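Local coordinates for protein MAU2 chromatid cohesion factor homolog (Saccharomyces cerevisiae, PDB 4XDN) that forms a complex with SCC2 that is required for cohesin to associate with chromosomes, and so takes part in sister chromatid cohesion, at residues Gln162-Val165 with Leu171-Asn174; Ile507-Ser512 with Asp526-Glu531. All blocks are in the same frame, centred on the assembly; numbering follows the deposited sequence.

Contact 1. Residues Gln162-Val165 with Leu171-Asn174; sequences QYMV and LYQN
Met164 and Tyr172 face each other near the C-terminal end of helix 147-165, where helix 170-189 has just begun, with their CA atoms 5.8 Å apart; one residue further along each helix, the CA atoms of Val165 and Gln173 lie 5.7 Å apart. A short turn joins the two helices. Tyr172 leans toward the first helix, its ring swung to the side of its own backbone N (chi1 -80°). Met164 CG comes to the edge of this ring, near its plane, 4.3 Å from Tyr172 CD1. The thioether then bends at chi3 (53°), and its methyl CE ends against the backbone, 3.4 Å from Tyr172 O. The same methionine is buried, packing on Met130 of helix 126-144 and on Trp175 and Ala176. Tyr163 comes to the other tyrosine by its far end alone: the two side chains run at a slant to each other, and Tyr163 OH stops 4.0 Å from Tyr172 CE1. A water joins the two phenols, 2.9 Å from Tyr163 OH and 3.1 Å from Tyr172 OH. The direct polar link is Gln173 NE2 to Val165 O, 2.9 Å long and bent (141° at the hydrogen). The carbonyl oxygen lies close to the plane of the glutamine amide, whereas the donor sits above the carbonyl plane. This NE2 also bonds to Leu167 O, its stronger partner, so one side-chain amide ties together the last turn of the first helix and the residues that follow. Two successive helices joined by a short turn, with Met164 and Tyr172 both packing on the preceding helix 126-144, are consistent with the TPR-like helical array of this family.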
loop_
_atom_site.group_PDB
_atom_site.type_symbol
_atom_site.label_atom_id
_atom_site.label_comp_id
_atom_site.label_asym_id
_atom_site.label_seq_id
_atom_site.Cartn_x
_atom_site.Cartn_y
_atom_site.Cartn_z
ATOM N N GLN A 162 -14.757 -27.648 2.289
ATOM C CA GLN A 162 -14.620 -29.079 2.046
ATOM C C GLN A 162 -15.983 -29.754 1.988
ATOM O O GLN A 162 -16.218 -30.639 1.166
ATOM C CB GLN A 162 -13.759 -29.721 3.139
ATOM C CG GLN A 162 -13.684 -31.246 3.090
ATOM C CD GLN A 162 -12.949 -31.763 1.869
ATOM O OE1 GLN A 162 -13.519 -31.883 0.783
ATOM N NE2 GLN A 162 -11.673 -32.080 2.044
ATOM N N TYR A 163 -16.882 -29.329 2.868
ATOM C CA TYR A 163 -18.206 -29.929 2.953
ATOM C C TYR A 163 -19.055 -29.547 1.745
ATOM O O TYR A 163 -19.818 -30.360 1.231
ATOM C CB TYR A 163 -18.892 -29.511 4.262
ATOM C CG TYR A 163 -20.346 -29.118 4.127
ATOM C CD1 TYR A 163 -21.333 -30.072 3.924
ATOM C CD2 TYR A 163 -20.733 -27.789 4.228
ATOM C CE1 TYR A 163 -22.663 -29.710 3.808
ATOM C CE2 TYR A 163 -22.058 -27.417 4.112
ATOM C CZ TYR A 163 -23.020 -28.381 3.903
ATOM O OH TYR A 163 -24.338 -28.011 3.791
ATOM N N MET A 164 -18.900 -28.315 1.276
ATOM C CA MET A 164 -19.756 -27.797 0.214
ATOM C C MET A 164 -19.347 -28.254 -1.181
ATOM O O MET A 164 -20.206 -28.462 -2.040
ATOM C CB MET A 164 -19.774 -26.275 0.267
ATOM C CG MET A 164 -20.452 -25.743 1.508
ATOM S SD MET A 164 -20.139 -24.002 1.797
ATOM C CE MET A 164 -20.619 -23.331 0.224
ATOM N N VAL A 165 -18.047 -28.406 -1.420
ATOM C CA VAL A 165 -17.589 -28.889 -2.718
ATOM C C VAL A 165 -18.085 -30.312 -2.969
ATOM O O VAL A 165 -18.158 -30.750 -4.115
ATOM C CB VAL A 165 -16.047 -28.858 -2.847
ATOM C CG1 VAL A 165 -15.542 -27.424 -2.820
ATOM C CG2 VAL A 165 -15.386 -29.695 -1.754
ATOM N N LEU A 171 -25.503 -24.213 -6.753
ATOM C CA LEU A 171 -25.603 -23.163 -5.748
ATOM C C LEU A 171 -24.494 -23.306 -4.708
ATOM O O LEU A 171 -23.792 -22.344 -4.401
ATOM C CB LEU A 171 -26.971 -23.200 -5.066
ATOM C CG LEU A 171 -27.300 -22.026 -4.140
ATOM C CD1 LEU A 171 -27.428 -20.731 -4.928
ATOM C CD2 LEU A 171 -28.574 -22.309 -3.359
ATOM N N TYR A 172 -24.342 -24.516 -4.178
ATOM C CA TYR A 172 -23.341 -24.790 -3.153
ATOM C C TYR A 172 -21.923 -24.734 -3.710
ATOM O O TYR A 172 -20.979 -24.424 -2.982
ATOM C CB TYR A 172 -23.598 -26.157 -2.515
ATOM C CG TYR A 172 -24.694 -26.135 -1.476
ATOM C CD1 TYR A 172 -24.434 -25.717 -0.179
ATOM C CD2 TYR A 172 -25.989 -26.525 -1.791
ATOM C CE1 TYR A 172 -25.431 -25.688 0.776
ATOM C CE2 TYR A 172 -26.991 -26.501 -0.839
ATOM C CZ TYR A 172 -26.705 -26.081 0.442
ATOM O OH TYR A 172 -27.692 -26.051 1.399
ATOM N N GLN A 173 -21.781 -25.039 -4.997
ATOM C CA GLN A 173 -20.489 -24.952 -5.669
ATOM C C GLN A 173 -20.024 -23.503 -5.753
ATOM O O GLN A 173 -18.856 -23.203 -5.503
ATOM C CB GLN A 173 -20.570 -25.561 -7.070
ATOM C CG GLN A 173 -20.657 -27.080 -7.081
ATOM C CD GLN A 173 -19.382 -27.742 -6.591
ATOM O OE1 GLN A 173 -18.282 -27.227 -6.795
ATOM N NE2 GLN A 173 -19.526 -28.888 -5.933
ATOM N N ASN A 174 -20.942 -22.609 -6.107
ATOM C CA ASN A 174 -20.635 -21.184 -6.165
ATOM C C ASN A 174 -20.396 -20.607 -4.780
ATOM O O ASN A 174 -19.470 -19.825 -4.578
ATOM C CB ASN A 174 -21.760 -20.418 -6.859
ATOM C CG ASN A 174 -21.717 -20.562 -8.365
ATOM O OD1 ASN A 174 -21.150 -19.726 -9.062
ATOM N ND2 ASN A 174 -22.319 -21.629 -8.875
HETATM O O HOH W 1 -26.300 -25.868 4.162
#

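Contact 2. Residues Ile507-Ser512 with Asp526-Glu531; sequences ILWLFS and DKQRAE
Trp509 reaches from helix 499-513 to the first turn of helix 526-543, and van der Waals contact makes up the whole of this meeting. With CG anti to its backbone N (chi1 -167°), the indole brings its six-membered ring against Gln528: CZ2 lies 3.7 Å from Gln528 CB, and CH2 is 3.7 Å from Gln528 O. Arg529 adds its aliphatic part, CG standing 4.4 Å from Trp509 CH2. The Gln528 amide is turned almost perpendicular to the indole, the planes 86° apart, and Gln528 OE1 lies in the indole plane at the ring's edge, 3.9 Å from Trp509 CZ2. That oxygen accepts a hydrogen bond from Ser525 N, just before the helix.

Aromatic neighbours complete the setting: the indole stacks with His513 and Tyr532 and also meets Trp483.

The charged interaction stays within the second helix. Arg529 NH2 forms a salt bridge to Asp526 OD1 at 2.7 Å, nearly straight (163°); the oxygen lies close to the guanidinium plane, while NH2 approaches from its anti side, tilted out of the carboxylate plane. A weak bond from Arg529 NE goes to the same oxygen. The pair probably holds the guanidinium's orientation while its methylene chain lies by the tryptophan. With no hydrogen bond between the segments, their hold rests on van der Waals contact of the indole with the backbone and the CB and CG methylenes of the second helix, while the Arg529-Asp526 pair is satisfied within that helix and Gln528 OE1 by Ser525.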
loop_
_atom_site.group_PDB
_atom_site.type_symbol
_atom_site.label_atom_id
_atom_site.label_comp_id
_atom_site.label_asym_id
_atom_site.label_seq_id
_atom_site.Cartn_x
_atom_site.Cartn_y
_atom_site.Cartn_z
ATOM N N ILE A 507 26.447 -2.337 -10.384
ATOM C CA ILE A 507 27.354 -1.208 -10.220
ATOM C C ILE A 507 28.125 -1.288 -8.902
ATOM O O ILE A 507 29.345 -1.105 -8.875
ATOM C CB ILE A 507 26.569 0.128 -10.298
ATOM C CG1 ILE A 507 26.516 0.649 -11.738
ATOM C CG2 ILE A 507 27.204 1.210 -9.429
ATOM C CD1 ILE A 507 26.223 -0.400 -12.804
ATOM N N LEU A 508 27.410 -1.561 -7.815
ATOM C CA LEU A 508 28.022 -1.604 -6.490
ATOM C C LEU A 508 28.970 -2.790 -6.345
ATOM O O LEU A 508 30.004 -2.685 -5.684
ATOM C CB LEU A 508 26.947 -1.665 -5.401
ATOM C CG LEU A 508 26.113 -0.400 -5.182
ATOM C CD1 LEU A 508 25.036 -0.661 -4.142
ATOM C CD2 LEU A 508 26.978 0.785 -4.763
ATOM N N TRP A 509 28.619 -3.915 -6.959
ATOM C CA TRP A 509 29.480 -5.092 -6.924
ATOM C C TRP A 509 30.776 -4.820 -7.681
ATOM O O TRP A 509 31.865 -5.108 -7.187
ATOM C CB TRP A 509 28.771 -6.307 -7.521
ATOM C CG TRP A 509 29.478 -7.603 -7.246
ATOM C CD1 TRP A 509 29.260 -8.448 -6.195
ATOM C CD2 TRP A 509 30.519 -8.202 -8.031
ATOM N NE1 TRP A 509 30.098 -9.533 -6.278
ATOM C CE2 TRP A 509 30.881 -9.406 -7.396
ATOM C CE3 TRP A 509 31.177 -7.837 -9.209
ATOM C CZ2 TRP A 509 31.872 -10.247 -7.899
ATOM C CZ3 TRP A 509 32.162 -8.675 -9.706
ATOM C CH2 TRP A 509 32.499 -9.865 -9.051
ATOM N N LEU A 510 30.653 -4.258 -8.879
ATOM C CA LEU A 510 31.814 -3.985 -9.713
ATOM C C LEU A 510 32.702 -2.908 -9.094
ATOM O O LEU A 510 33.929 -2.998 -9.155
ATOM C CB LEU A 510 31.374 -3.572 -11.119
ATOM C CG LEU A 510 30.718 -4.682 -11.945
ATOM C CD1 LEU A 510 30.123 -4.125 -13.228
ATOM C CD2 LEU A 510 31.716 -5.786 -12.266
ATOM N N PHE A 511 32.084 -1.894 -8.493
ATOM C CA PHE A 511 32.835 -0.846 -7.809
ATOM C C PHE A 511 33.664 -1.415 -6.661
ATOM O O PHE A 511 34.760 -0.931 -6.380
ATOM C CB PHE A 511 31.892 0.236 -7.266
ATOM C CG PHE A 511 31.428 1.242 -8.298
ATOM C CD1 PHE A 511 31.926 1.242 -9.593
ATOM C CD2 PHE A 511 30.490 2.200 -7.953
ATOM C CE1 PHE A 511 31.491 2.172 -10.517
ATOM C CE2 PHE A 511 30.054 3.131 -8.875
ATOM C CZ PHE A 511 30.554 3.117 -10.157
ATOM N N SER A 512 33.137 -2.445 -6.006
ATOM C CA SER A 512 33.773 -3.002 -4.816
ATOM C C SER A 512 34.702 -4.182 -5.117
ATOM O O SER A 512 35.375 -4.685 -4.213
ATOM C CB SER A 512 32.702 -3.438 -3.815
ATOM O OG SER A 512 31.824 -4.391 -4.391
ATOM N N ASP A 526 36.786 -15.622 -11.288
ATOM C CA ASP A 526 36.751 -15.121 -12.655
ATOM C C ASP A 526 35.356 -15.278 -13.252
ATOM O O ASP A 526 34.966 -14.524 -14.144
ATOM C CB ASP A 526 37.781 -15.850 -13.520
ATOM C CG ASP A 526 39.204 -15.642 -13.035
ATOM O OD1 ASP A 526 39.493 -14.558 -12.484
ATOM O OD2 ASP A 526 40.033 -16.561 -13.206
ATOM N N LYS A 527 34.611 -16.262 -12.757
ATOM C CA LYS A 527 33.241 -16.487 -13.206
ATOM C C LYS A 527 32.334 -15.353 -12.743
ATOM O O LYS A 527 31.444 -14.918 -13.475
ATOM C CB LYS A 527 32.719 -17.831 -12.687
ATOM C CG LYS A 527 31.220 -18.035 -12.890
ATOM C CD LYS A 527 30.779 -19.459 -12.576
ATOM C CE LYS A 527 31.271 -20.448 -13.625
ATOM N NZ LYS A 527 30.625 -21.783 -13.484
ATOM N N GLN A 528 32.566 -14.879 -11.524
ATOM C CA GLN A 528 31.774 -13.797 -10.953
ATOM C C GLN A 528 32.011 -12.487 -11.692
ATOM O O GLN A 528 31.079 -11.720 -11.925
ATOM C CB GLN A 528 32.100 -13.625 -9.470
ATOM C CG GLN A 528 31.487 -14.689 -8.576
ATOM C CD GLN A 528 32.044 -14.662 -7.167
ATOM O OE1 GLN A 528 32.868 -13.813 -6.828
ATOM N NE2 GLN A 528 31.599 -15.597 -6.337
ATOM N N ARG A 529 33.264 -12.231 -12.051
ATOM C CA ARG A 529 33.614 -11.021 -12.784
ATOM C C ARG A 529 32.901 -10.984 -14.131
ATOM O O ARG A 529 32.248 -9.998 -14.468
ATOM C CB ARG A 529 35.130 -10.928 -12.979
ATOM C CG ARG A 529 35.895 -10.592 -11.709
ATOM C CD ARG A 529 37.386 -10.456 -11.972
ATOM N NE ARG A 529 38.119 -11.673 -11.621
ATOM C CZ ARG A 529 38.736 -11.881 -10.459
ATOM N NH1 ARG A 529 38.729 -10.952 -9.508
ATOM N NH2 ARG A 529 39.370 -13.027 -10.247
ATOM N N ALA A 530 33.020 -12.068 -14.890
ATOM C CA ALA A 530 32.377 -12.169 -16.195
ATOM C C ALA A 530 30.862 -12.043 -16.068
ATOM O O ALA A 530 30.204 -11.449 -16.924
ATOM C CB ALA A 530 32.742 -13.484 -16.861
ATOM N N GLU A 531 30.318 -12.608 -14.996
ATOM C CA GLU A 531 28.887 -12.544 -14.734
ATOM C C GLU A 531 28.425 -11.095 -14.617
ATOM O O GLU A 531 27.518 -10.665 -15.327
ATOM C CB GLU A 531 28.546 -13.319 -13.456
ATOM C CG GLU A 531 27.099 -13.181 -12.982
ATOM C CD GLU A 531 26.103 -13.797 -13.945
ATOM O OE1 GLU A 531 26.312 -14.959 -14.358
ATOM O OE2 GLU A 531 25.111 -13.123 -14.291
#

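How the contacts relate
Contacts 1 and 2 sit far apart in this elongated, mostly helical chain: their centres are 55 Å apart and their nearest atoms about 44 Å, and neither touches the other. They follow in series along the sequence, contact 1 closing before contact 2 opens, and each lies more than 30 Å from the centre of the chain. Both join two successive helices, but by a short turn at 162-165 with 171-174 and a longer linker at 507-512 with 526-531. Only around contact 2 does the other protein chain of the assembly come near, packing on Leu508 and Phe511 of helix 499-513.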